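Local coordinates for protein PaxB (Photorhabdus luminescens, PDB 6EK4) that probably serves as one component of a two-component alpha-helical pore-forming toxin of the YaxAB type, which perforates target cell membranes, at residues A[14-28]-A[339-353]. Residues are numbered along the deposited sequence; the frame is centred on the assembly and turned at random.
Sequences YPEINVKTLSQAVKN and FLDDLALQYHSMLLS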
ATOM      1  N   TYR A  14      -1.827  26.369  18.874  1.00 88.65           N
ATOM      2  CA  TYR A  14      -2.128  25.962  17.504  1.00 86.50           C
ATOM      3  C   TYR A  14      -1.568  24.562  17.237  1.00 86.80           C
ATOM      4  O   TYR A  14      -0.524  24.205  17.783  1.00 88.34           O
ATOM      5  CB  TYR A  14      -1.536  26.948  16.491  1.00 85.27           C
ATOM      6  CG  TYR A  14      -1.986  28.395  16.635  1.00 84.52           C
ATOM      7  CD1 TYR A  14      -3.263  28.720  17.096  1.00 83.89           C
ATOM      8  CD2 TYR A  14      -1.139  29.438  16.270  1.00 84.16           C
ATOM      9  CE1 TYR A  14      -3.667  30.042  17.211  1.00 83.23           C
ATOM     10  CE2 TYR A  14      -1.537  30.760  16.379  1.00 83.86           C
ATOM     11  CZ  TYR A  14      -2.801  31.058  16.850  1.00 83.40           C
ATOM     12  OH  TYR A  14      -3.194  32.373  16.958  1.00 82.85           O
ATOM     13  N   PRO A  15      -2.256  23.765  16.396  1.00 85.59           N
ATOM     14  CA  PRO A  15      -1.736  22.437  16.049  1.00 85.43           C
ATOM     15  C   PRO A  15      -0.474  22.492  15.186  1.00 85.11           C
ATOM     16  O   PRO A  15      -0.346  23.379  14.342  1.00 84.26           O
ATOM     17  CB  PRO A  15      -2.882  21.796  15.248  1.00 84.54           C
ATOM     18  CG  PRO A  15      -4.089  22.619  15.535  1.00 84.28           C
ATOM     19  CD  PRO A  15      -3.590  24.001  15.814  1.00 84.50           C
ATOM     20  N   GLU A  16       0.444  21.551  15.400  1.00 85.87           N
ATOM     21  CA  GLU A  16       1.615  21.403  14.537  1.00 85.68           C
ATOM     22  C   GLU A  16       1.217  20.541  13.343  1.00 82.16           C
ATOM     23  O   GLU A  16       0.876  19.369  13.506  1.00 82.15           O
ATOM     24  CB  GLU A  16       2.783  20.767  15.301  1.00 88.80           C
ATOM     25  CG  GLU A  16       4.117  20.765  14.554  1.00 90.49           C
ATOM     26  CD  GLU A  16       4.808  22.125  14.512  1.00 92.19           C
ATOM     27  OE1 GLU A  16       5.953  22.186  14.013  1.00 93.20           O
ATOM     28  OE2 GLU A  16       4.225  23.132  14.971  1.00 92.20           O
ATOM     29  N   ILE A  17       1.255  21.131  12.150  1.00 79.13           N
ATOM     30  CA  ILE A  17       0.800  20.464  10.932  1.00 76.59           C
ATOM     31  C   ILE A  17       1.963  20.285   9.959  1.00 75.78           C
ATOM     32  O   ILE A  17       2.705  21.228   9.686  1.00 75.45           O
ATOM     33  CB  ILE A  17      -0.327  21.263  10.237  1.00 75.34           C
ATOM     34  CG1 ILE A  17      -1.398  21.669  11.258  1.00 75.26           C
ATOM     35  CG2 ILE A  17      -0.948  20.446   9.108  1.00 74.20           C
ATOM     36  CD1 ILE A  17      -2.564  22.441  10.674  1.00 74.11           C
ATOM     37  N   ASN A  18       2.113  19.064   9.451  1.00 75.01           N
ATOM     38  CA  ASN A  18       3.091  18.755   8.414  1.00 74.97           C
ATOM     39  C   ASN A  18       2.359  18.516   7.093  1.00 73.71           C
ATOM     40  O   ASN A  18       1.788  17.447   6.874  1.00 73.26           O
ATOM     41  CB  ASN A  18       3.918  17.524   8.813  1.00 75.57           C
ATOM     42  CG  ASN A  18       5.177  17.358   7.975  1.00 75.58           C
ATOM     43  OD1 ASN A  18       5.238  17.792   6.824  1.00 75.71           O
ATOM     44  ND2 ASN A  18       6.189  16.722   8.552  1.00 76.03           N
ATOM     45  N   VAL A  19       2.368  19.523   6.223  1.00 73.55           N
ATOM     46  CA  VAL A  19       1.684  19.433   4.928  1.00 72.87           C
ATOM     47  C   VAL A  19       2.406  18.529   3.920  1.00 73.26           C
ATOM     48  O   VAL A  19       1.807  18.103   2.931  1.00 72.46           O
ATOM     49  CB  VAL A  19       1.440  20.826   4.297  1.00 72.49           C
ATOM     50  CG1 VAL A  19       0.444  21.616   5.133  1.00 72.02           C
ATOM     51  CG2 VAL A  19       2.742  21.602   4.123  1.00 73.33           C
ATOM     52  N   LYS A  20       3.686  18.248   4.167  1.00 74.79           N
ATOM     53  CA  LYS A  20       4.439  17.289   3.352  1.00 75.41           C
ATOM     54  C   LYS A  20       3.916  15.875   3.586  1.00 74.78           C
ATOM     55  O   LYS A  20       3.695  15.125   2.636  1.00 74.69           O
ATOM     56  CB  LYS A  20       5.938  17.354   3.668  1.00 76.59           C
ATOM     57  CG  LYS A  20       6.813  16.618   2.663  1.00 77.19           C
ATOM     58  CD  LYS A  20       8.275  16.621   3.076  1.00 79.18           C
ATOM     59  CE  LYS A  20       9.150  15.986   2.009  1.00 80.19           C
ATOM     60  NZ  LYS A  20      10.515  15.667   2.513  1.00 81.98           N
ATOM     61  N   THR A  21       3.720  15.521   4.853  1.00 74.75           N
ATOM     62  CA  THR A  21       3.122  14.238   5.221  1.00 74.50           C
ATOM     63  C   THR A  21       1.709  14.104   4.644  1.00 74.16           C
ATOM     64  O   THR A  21       1.289  13.008   4.261  1.00 74.69           O
ATOM     65  CB  THR A  21       3.072  14.073   6.755  1.00 74.64           C
ATOM     66  OG1 THR A  21       4.398  14.170   7.288  1.00 75.34           O
ATOM     67  CG2 THR A  21       2.471  12.728   7.146  1.00 74.50           C
ATOM     68  N   LEU A  22       0.990  15.223   4.581  1.00 73.96           N
ATOM     69  CA  LEU A  22      -0.353  15.264   4.002  1.00 73.04           C
ATOM     70  C   LEU A  22      -0.293  15.028   2.494  1.00 72.55           C
ATOM     71  O   LEU A  22      -0.986  14.157   1.972  1.00 72.37           O
ATOM     72  CB  LEU A  22      -1.024  16.615   4.300  1.00 73.00           C
ATOM     73  CG  LEU A  22      -2.554  16.700   4.229  1.00 72.57           C
ATOM     74  CD1 LEU A  22      -3.024  18.043   4.770  1.00 72.40           C
ATOM     75  CD2 LEU A  22      -3.086  16.480   2.819  1.00 72.39           C
ATOM     76  N   SER A  23       0.544  15.804   1.807  1.00 72.55           N
ATOM     77  CA  SER A  23       0.635  15.752   0.345  1.00 72.53           C
ATOM     78  C   SER A  23       1.299  14.475  -0.174  1.00 72.01           C
ATOM     79  O   SER A  23       0.917  13.962  -1.228  1.00 71.62           O
ATOM     80  CB  SER A  23       1.380  16.977  -0.190  1.00 73.74           C
ATOM     81  OG  SER A  23       0.658  18.166   0.084  1.00 74.32           O
ATOM     82  N   GLN A  24       2.295  13.974   0.555  1.00 71.91           N
ATOM     83  CA  GLN A  24       2.975  12.733   0.184  1.00 71.83           C
ATOM     84  C   GLN A  24       2.028  11.537   0.295  1.00 70.82           C
ATOM     85  O   GLN A  24       2.097  10.612  -0.511  1.00 70.88           O
ATOM     86  CB  GLN A  24       4.215  12.508   1.060  1.00 73.20           C
ATOM     87  CG  GLN A  24       5.058  11.296   0.679  1.00 74.02           C
ATOM     88  CD  GLN A  24       5.675  11.416  -0.702  1.00 75.17           C
ATOM     89  OE1 GLN A  24       6.391  12.374  -0.993  1.00 76.75           O
ATOM     90  NE2 GLN A  24       5.405  10.437  -1.561  1.00 74.98           N
ATOM     91  N   ALA A  25       1.151  11.563   1.297  1.00 69.90           N
ATOM     92  CA  ALA A  25       0.149  10.512   1.472  1.00 69.51           C
ATOM     93  C   ALA A  25      -0.858  10.508   0.323  1.00 69.70           C
ATOM     94  O   ALA A  25      -1.278   9.445  -0.133  1.00 70.34           O
ATOM     95  CB  ALA A  25      -0.566  10.677   2.802  1.00 69.72           C
ATOM     96  N   VAL A  26      -1.237  11.699  -0.138  1.00 69.66           N
ATOM     97  CA  VAL A  26      -2.120  11.845  -1.298  1.00 69.52           C
ATOM     98  C   VAL A  26      -1.424  11.329  -2.561  1.00 69.86           C
ATOM     99  O   VAL A  26      -2.049  10.676  -3.399  1.00 70.60           O
ATOM    100  CB  VAL A  26      -2.559  13.316  -1.493  1.00 69.69           C
ATOM    101  CG1 VAL A  26      -3.309  13.505  -2.805  1.00 69.74           C
ATOM    102  CG2 VAL A  26      -3.425  13.773  -0.327  1.00 70.03           C
ATOM    103  N   LYS A  27      -0.132  11.627  -2.686  1.00 70.15           N
ATOM    104  CA  LYS A  27       0.692  11.137  -3.796  1.00 70.59           C
ATOM    105  C   LYS A  27       0.785   9.606  -3.783  1.00 69.46           C
ATOM    106  O   LYS A  27       0.709   8.966  -4.833  1.00 68.11           O
ATOM    107  CB  LYS A  27       2.093  11.762  -3.718  1.00 72.03           C
ATOM    108  CG  LYS A  27       3.077  11.329  -4.797  1.00 73.57           C
ATOM    109  CD  LYS A  27       2.655  11.802  -6.178  1.00 74.75           C
ATOM    110  CE  LYS A  27       3.768  11.602  -7.194  1.00 76.15           C
ATOM    111  NZ  LYS A  27       3.409  12.146  -8.534  1.00 76.70           N
ATOM    112  N   ASN A  28       0.941   9.032  -2.593  1.00 68.97           N
ATOM    113  CA  ASN A  28       1.042   7.579  -2.436  1.00 68.59           C
ATOM    114  C   ASN A  28      -0.269   6.853  -2.726  1.00 67.67           C
ATOM    115  O   ASN A  28      -0.257   5.728  -3.228  1.00 67.77           O
ATOM    116  CB  ASN A  28       1.523   7.219  -1.024  1.00 68.98           C
ATOM    117  CG  ASN A  28       2.948   7.666  -0.754  1.00 69.33           C
ATOM    118  OD1 ASN A  28       3.743   7.859  -1.677  1.00 69.53           O
ATOM    119  ND2 ASN A  28       3.280   7.832   0.520  1.00 69.76           N
ATOM    120  N   PHE A 339       1.876  31.524  11.655  1.00 79.96           N
ATOM    121  CA  PHE A 339       1.452  30.140  11.461  1.00 78.41           C
ATOM    122  C   PHE A 339       1.244  29.827   9.980  1.00 77.48           C
ATOM    123  O   PHE A 339       1.626  28.754   9.512  1.00 77.75           O
ATOM    124  CB  PHE A 339       0.164  29.867  12.240  1.00 77.69           C
ATOM    125  CG  PHE A 339      -0.379  28.479  12.051  1.00 77.11           C
ATOM    126  CD1 PHE A 339       0.184  27.407  12.724  1.00 77.73           C
ATOM    127  CD2 PHE A 339      -1.452  28.245  11.200  1.00 76.43           C
ATOM    128  CE1 PHE A 339      -0.311  26.127  12.553  1.00 77.67           C
ATOM    129  CE2 PHE A 339      -1.954  26.966  11.027  1.00 76.09           C
ATOM    130  CZ  PHE A 339      -1.381  25.905  11.704  1.00 76.73           C
ATOM    131  N   LEU A 340       0.636  30.761   9.254  1.00 76.53           N
ATOM    132  CA  LEU A 340       0.425  30.606   7.812  1.00 75.51           C
ATOM    133  C   LEU A 340       1.736  30.735   7.034  1.00 76.68           C
ATOM    134  O   LEU A 340       1.942  30.029   6.045  1.00 76.60           O
ATOM    135  CB  LEU A 340      -0.593  31.631   7.300  1.00 74.56           C
ATOM    136  CG  LEU A 340      -2.024  31.477   7.824  1.00 73.34           C
ATOM    137  CD1 LEU A 340      -2.857  32.699   7.463  1.00 72.95           C
ATOM    138  CD2 LEU A 340      -2.674  30.209   7.292  1.00 72.45           C
ATOM    139  N   ASP A 341       2.612  31.636   7.483  1.00 77.96           N
ATOM    140  CA  ASP A 341       3.947  31.794   6.890  1.00 78.98           C
ATOM    141  C   ASP A 341       4.740  30.492   6.959  1.00 78.23           C
ATOM    142  O   ASP A 341       5.508  30.177   6.048  1.00 78.46           O
ATOM    143  CB  ASP A 341       4.739  32.901   7.602  1.00 81.05           C
ATOM    144  CG  ASP A 341       4.167  34.292   7.365  1.00 81.60           C
ATOM    145  OD1 ASP A 341       3.296  34.454   6.482  1.00 81.16           O
ATOM    146  OD2 ASP A 341       4.597  35.232   8.069  1.00 82.80           O
ATOM    147  N   ASP A 342       4.553  29.748   8.047  1.00 77.35           N
ATOM    148  CA  ASP A 342       5.182  28.439   8.224  1.00 77.21           C
ATOM    149  C   ASP A 342       4.633  27.410   7.235  1.00 75.14           C
ATOM    150  O   ASP A 342       5.395  26.642   6.654  1.00 75.40           O
ATOM    151  CB  ASP A 342       4.983  27.939   9.659  1.00 77.57           C
ATOM    152  CG  ASP A 342       5.510  26.532   9.866  1.00 77.98           C
ATOM    153  OD1 ASP A 342       4.699  25.636  10.181  1.00 77.17           O
ATOM    154  OD2 ASP A 342       6.730  26.320   9.699  1.00 79.14           O
ATOM    155  N   LEU A 343       3.313  27.395   7.053  1.00 72.88           N
ATOM    156  CA  LEU A 343       2.676  26.470   6.115  1.00 71.03           C
ATOM    157  C   LEU A 343       3.108  26.743   4.675  1.00 71.58           C
ATOM    158  O   LEU A 343       3.324  25.810   3.901  1.00 71.88           O
ATOM    159  CB  LEU A 343       1.149  26.541   6.227  1.00 69.63           C
ATOM    160  CG  LEU A 343       0.527  26.034   7.530  1.00 69.38           C
ATOM    161  CD1 LEU A 343      -0.979  26.244   7.508  1.00 68.45           C
ATOM    162  CD2 LEU A 343       0.857  24.568   7.772  1.00 69.45           C
ATOM    163  N   ALA A 344       3.232  28.022   4.323  1.00 72.04           N
ATOM    164  CA  ALA A 344       3.737  28.415   3.007  1.00 72.49           C
ATOM    165  C   ALA A 344       5.201  28.007   2.835  1.00 73.71           C
ATOM    166  O   ALA A 344       5.614  27.610   1.744  1.00 74.53           O
ATOM    167  CB  ALA A 344       3.581  29.914   2.804  1.00 72.99           C
ATOM    168  N   LEU A 345       5.974  28.104   3.916  1.00 74.42           N
ATOM    169  CA  LEU A 345       7.380  27.693   3.911  1.00 75.85           C
ATOM    170  C   LEU A 345       7.532  26.195   3.633  1.00 75.63           C
ATOM    171  O   LEU A 345       8.489  25.778   2.980  1.00 76.65           O
ATOM    172  CB  LEU A 345       8.046  28.050   5.247  1.00 77.07           C
ATOM    173  CG  LEU A 345       9.524  27.692   5.436  1.00 78.77           C
ATOM    174  CD1 LEU A 345      10.404  28.452   4.455  1.00 79.79           C
ATOM    175  CD2 LEU A 345       9.949  27.976   6.869  1.00 79.85           C
ATOM    176  N   GLN A 346       6.592  25.396   4.135  1.00 74.69           N
ATOM    177  CA  GLN A 346       6.592  23.954   3.890  1.00 74.34           C
ATOM    178  C   GLN A 346       6.266  23.636   2.433  1.00 74.73           C
ATOM    179  O   GLN A 346       6.962  22.843   1.801  1.00 75.11           O
ATOM    180  CB  GLN A 346       5.596  23.246   4.807  1.00 72.71           C
ATOM    181  CG  GLN A 346       5.966  23.297   6.279  1.00 72.96           C
ATOM    182  CD  GLN A 346       5.002  22.511   7.146  1.00 71.98           C
ATOM    183  OE1 GLN A 346       4.675  21.365   6.844  1.00 71.50           O
ATOM    184  NE2 GLN A 346       4.546  23.123   8.232  1.00 72.08           N
ATOM    185  N   TYR A 347       5.207  24.256   1.913  1.00 75.57           N
ATOM    186  CA  TYR A 347       4.809  24.073   0.512  1.00 76.52           C
ATOM    187  C   TYR A 347       5.880  24.559  -0.462  1.00 79.08           C
ATOM    188  O   TYR A 347       6.138  23.912  -1.478  1.00 79.70           O
ATOM    189  CB  TYR A 347       3.488  24.796   0.213  1.00 75.41           C
ATOM    190  CG  TYR A 347       2.257  24.099   0.753  1.00 73.80           C
ATOM    191  CD1 TYR A 347       1.958  22.790   0.385  1.00 73.06           C
ATOM    192  CD2 TYR A 347       1.380  24.754   1.612  1.00 73.50           C
ATOM    193  CE1 TYR A 347       0.831  22.150   0.870  1.00 72.22           C
ATOM    194  CE2 TYR A 347       0.250  24.120   2.101  1.00 72.55           C
ATOM    195  CZ  TYR A 347      -0.020  22.818   1.726  1.00 71.78           C
ATOM    196  OH  TYR A 347      -1.139  22.181   2.206  1.00 71.60           O
ATOM    197  N   HIS A 348       6.494  25.697  -0.149  1.00 81.65           N
ATOM    198  CA  HIS A 348       7.535  26.278  -0.997  1.00 84.83           C
ATOM    199  C   HIS A 348       8.737  25.346  -1.174  1.00 86.89           C
ATOM    200  O   HIS A 348       9.260  25.208  -2.281  1.00 88.28           O
ATOM    201  CB  HIS A 348       7.996  27.623  -0.425  1.00 86.21           C
ATOM    202  CG  HIS A 348       9.159  28.224  -1.150  1.00 88.73           C
ATOM    203  ND1 HIS A 348       9.033  28.848  -2.373  1.00 89.76           N
ATOM    204  CD2 HIS A 348      10.472  28.296  -0.824  1.00 90.98           C
ATOM    205  CE1 HIS A 348      10.218  29.278  -2.769  1.00 92.05           C
ATOM    206  NE2 HIS A 348      11.107  28.957  -1.847  1.00 92.78           N
ATOM    207  N   SER A 349       9.163  24.707  -0.085  1.00 88.13           N
ATOM    208  CA  SER A 349      10.354  23.854  -0.092  1.00 90.59           C
ATOM    209  C   SER A 349      10.016  22.359  -0.074  1.00 90.82           C
ATOM    210  O   SER A 349      10.815  21.544   0.394  1.00 92.09           O
ATOM    211  CB  SER A 349      11.241  24.202   1.109  1.00 92.08           C
ATOM    212  OG  SER A 349      10.580  23.922   2.331  1.00 91.04           O
ATOM    213  N   MET A 350       8.846  21.998  -0.598  1.00 90.27           N
ATOM    214  CA  MET A 350       8.386  20.612  -0.562  1.00 89.67           C
ATOM    215  C   MET A 350       9.023  19.794  -1.681  1.00 92.25           C
ATOM    216  O   MET A 350       8.979  20.188  -2.848  1.00 92.24           O
ATOM    217  CB  MET A 350       6.860  20.547  -0.681  1.00 87.16           C
ATOM    218  CG  MET A 350       6.280  19.184  -0.341  1.00 85.29           C
ATOM    219  SD  MET A 350       4.481  19.167  -0.254  1.00 82.21           S
ATOM    220  CE  MET A 350       4.202  20.075   1.262  1.00 82.65           C
ATOM    221  N   LEU A 351       9.613  18.657  -1.308  1.00 95.48           N
ATOM    222  CA  LEU A 351      10.178  17.695  -2.258  1.00 97.41           C
ATOM    223  C   LEU A 351       9.492  16.340  -2.075  1.00 98.01           C
ATOM    224  O   LEU A 351       9.817  15.595  -1.148  1.00 98.53           O
ATOM    225  CB  LEU A 351      11.690  17.544  -2.043  1.00 99.19           C
ATOM    226  CG  LEU A 351      12.625  18.541  -2.735  1.00100.83           C
ATOM    227  CD1 LEU A 351      12.308  19.980  -2.354  1.00101.43           C
ATOM    228  CD2 LEU A 351      14.074  18.206  -2.407  1.00102.26           C
ATOM    229  N   LEU A 352       8.544  16.029  -2.957  1.00 99.26           N
ATOM    230  CA  LEU A 352       7.807  14.764  -2.893  1.00100.19           C
ATOM    231  C   LEU A 352       8.550  13.647  -3.626  1.00103.04           C
ATOM    232  O   LEU A 352       9.542  13.895  -4.315  1.00104.66           O
ATOM    233  CB  LEU A 352       6.404  14.927  -3.486  1.00 98.73           C
ATOM    234  CG  LEU A 352       5.490  15.956  -2.814  1.00 98.37           C
ATOM    235  CD1 LEU A 352       4.162  16.039  -3.551  1.00 97.36           C
ATOM    236  CD2 LEU A 352       5.269  15.623  -1.345  1.00 97.89           C
ATOM    237  N   SER A 353       8.062  12.420  -3.466  1.00105.39           N
ATOM    238  CA  SER A 353       8.644  11.255  -4.132  1.00107.65           C
ATOM    239  C   SER A 353       7.659  10.087  -4.167  1.00107.65           C
ATOM    240  O   SER A 353       7.007   9.843  -5.183  1.00108.08           O
ATOM    241  CB  SER A 353       9.939  10.831  -3.433  1.00109.02           C
ATOM    242  OG  SER A 353       9.723  10.597  -2.053  1.00109.08           O
ATOM    243  OXT SER A 353       7.486   9.363  -3.184  1.00107.91           O
TER
HETATM  244  O   HOH W   1      -1.184  19.494   1.931  1.00 62.23           O
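Gln346 and the chain around Val19 illustrate how one side-chain amide can hold a segment entering a helix. Gln346 NE2 donates to Ile17 O at 3.0 Å, nearly in line with the carbonyl, while Gln346 OE1 accepts from Val19 N at 3.0 Å from a donor tilted off the carbonyl plane. Gln346 CG lies anti to the carbonyl carbon (chi1 -66°) and the chain then runs extended, carrying the amide across to that backbone. The other N-H of Gln346 NE2 goes to Asp342 OD1, which helps fix the amide's rotation. Next to the Gln346 amide, Val19 CG2 sits over the centre of the Tyr347 ring, 3.8 Å from the centroid, a CH-pi contact. Met350, bent at chi3 (-72°), brings CE to 3.6 Å from Val19 CG2 and SD alongside Ser23 CB. At one end, Tyr14 turns its ring edge to the face of Phe339, and Phe312 meets both rings. At the other, Gln24 OE1 accepts from Ser353 N at 3.0 Å, in the carbonyl plane on a lone pair; Gln24 NE2 bonds weakly to Ser353 OXT. Asn18 OD1 caps helix 19-35 through weak bonds from Lys20 N and Thr21 N. N-terminal segment and C-terminal tail are thus joined on the elongated helical bundle, against helices 247-321 and 42-73.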